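Side-chain contact in C-type lectin domain family 4 member F (Mus musculus, PDB 6JJJ), which serves as a Kupffer cell receptor that binds galactose and fucose and could take part in endocytosis: residues E49-C52 against T53-G56. Numbering follows the deposited sequence.
Sequences EKFC and TSQG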
loop_
_atom_site.group_PDB
_atom_site.type_symbol
_atom_site.label_atom_id
_atom_site.label_comp_id
_atom_site.label_asym_id
_atom_site.label_seq_id
_atom_site.Cartn_x
_atom_site.Cartn_y
_atom_site.Cartn_z
ATOM N N GLU A 49 -12.656 -19.536 7.724
ATOM C CA GLU A 49 -12.272 -20.089 6.430
ATOM C C GLU A 49 -13.183 -19.575 5.324
ATOM O O GLU A 49 -12.713 -19.250 4.227
ATOM C CB GLU A 49 -12.295 -21.616 6.491
ATOM C CG GLU A 49 -12.101 -22.297 5.144
ATOM C CD GLU A 49 -10.748 -22.003 4.517
ATOM O OE1 GLU A 49 -9.949 -21.260 5.125
ATOM O OE2 GLU A 49 -10.490 -22.512 3.406
ATOM N N LYS A 50 -14.489 -19.489 5.593
ATOM C CA LYS A 50 -15.406 -18.907 4.620
ATOM C C LYS A 50 -14.952 -17.509 4.210
ATOM O O LYS A 50 -15.104 -17.110 3.048
ATOM C CB LYS A 50 -16.823 -18.867 5.194
ATOM C CG LYS A 50 -17.406 -20.235 5.532
ATOM C CD LYS A 50 -18.095 -20.846 4.312
ATOM C CE LYS A 50 -18.582 -22.262 4.582
ATOM N NZ LYS A 50 -19.592 -22.326 5.677
ATOM N N PHE A 51 -14.369 -16.756 5.147
ATOM C CA PHE A 51 -13.838 -15.438 4.812
ATOM C C PHE A 51 -12.640 -15.564 3.875
ATOM O O PHE A 51 -12.620 -14.976 2.787
ATOM C CB PHE A 51 -13.445 -14.678 6.085
ATOM C CG PHE A 51 -12.900 -13.294 5.826
ATOM C CD1 PHE A 51 -11.585 -13.109 5.424
ATOM C CD2 PHE A 51 -13.706 -12.177 5.986
ATOM C CE1 PHE A 51 -11.089 -11.842 5.179
ATOM C CE2 PHE A 51 -13.214 -10.907 5.747
ATOM C CZ PHE A 51 -11.903 -10.738 5.343
ATOM N N CYS A 52 -11.619 -16.321 4.290
ATOM C CA CYS A 52 -10.423 -16.466 3.462
ATOM C C CYS A 52 -10.781 -16.970 2.066
ATOM O O CYS A 52 -10.162 -16.567 1.073
ATOM C CB CYS A 52 -9.420 -17.406 4.132
ATOM S SG CYS A 52 -8.791 -16.873 5.762
ATOM N N THR A 53 -11.772 -17.861 1.973
ATOM C CA THR A 53 -12.232 -18.326 0.668
ATOM C C THR A 53 -12.844 -17.175 -0.118
ATOM O O THR A 53 -12.529 -16.973 -1.297
ATOM C CB THR A 53 -13.251 -19.454 0.830
ATOM O OG1 THR A 53 -14.296 -19.023 1.713
ATOM C CG2 THR A 53 -12.595 -20.706 1.381
ATOM N N SER A 54 -13.725 -16.404 0.526
ATOM C CA SER A 54 -14.363 -15.288 -0.159
ATOM C C SER A 54 -13.324 -14.401 -0.826
ATOM O O SER A 54 -13.524 -13.927 -1.950
ATOM C CB SER A 54 -15.196 -14.465 0.826
ATOM O OG SER A 54 -14.371 -13.642 1.633
ATOM N N GLN A 55 -12.186 -14.200 -0.166
ATOM C CA GLN A 55 -11.113 -13.393 -0.720
ATOM C C GLN A 55 -10.101 -14.235 -1.490
ATOM O O GLN A 55 -8.956 -13.806 -1.669
ATOM C CB GLN A 55 -10.404 -12.643 0.407
ATOM C CG GLN A 55 -11.334 -11.973 1.417
ATOM C CD GLN A 55 -12.334 -11.008 0.825
ATOM O OE1 GLN A 55 -12.996 -11.301 -0.170
ATOM N NE2 GLN A 55 -12.460 -9.845 1.450
ATOM N N GLY A 56 -10.505 -15.407 -1.974
ATOM C CA GLY A 56 -9.608 -16.237 -2.758
ATOM C C GLY A 56 -8.364 -16.660 -2.014
ATOM O O GLY A 56 -7.308 -16.848 -2.630
#
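Thr53 and Ser54 turn their hydroxyls back onto the carbonyls of Lys50 and Phe51, where helix 45-54 of the C-type lectin domain ends in a Schellman motif. The regular helix bonds come first. Thr53 N donates to Glu49 O at 2.8 Å, and Ser54 N to Lys50 O at 3.0 Å. Gln55 N closes the last turn on Phe51 O at 3.1 Å. Gly56, with positive phi (60°), is the C-prime residue; its N bonds to Thr53 O, and the backbone N of the next residue completes the motif at Cys52 O.

The hydroxyl bonds add a second donor to two of these carbonyls. Thr53 OG1 sits between its own backbone N and carbonyl carbon (chi1 53°), which turns it back along the helix to donate to Lys50 O. Ser54 OG does the same to Phe51 O. Each carbonyl is thus approached by one backbone N-H and one hydroxyl. Both hydroxyl bonds are modelled very short, so their exact length is doubtful.

Side-chain packing accompanies these bonds. The same Thr53 rotamer leaves its methyl CG2 against the Glu49 carboxylate, with Glu49 OE2 3.4 Å away. The two side chains cross at about a right angle. Glu49 OE1 makes a weak hydrogen bond to Leu59 N, and Thr53 also packs on Gly56 of a second subunit. Cys52 is buried, and its SG forms a disulfide with Cys148 SG, tying the helix to strand 147-151. The Phe51 ring meets those of Tyr37 and Trp146. Toward the helix end, Phe51 CE1 lies 3.8 Å from the methylene carbon CG of Gln55.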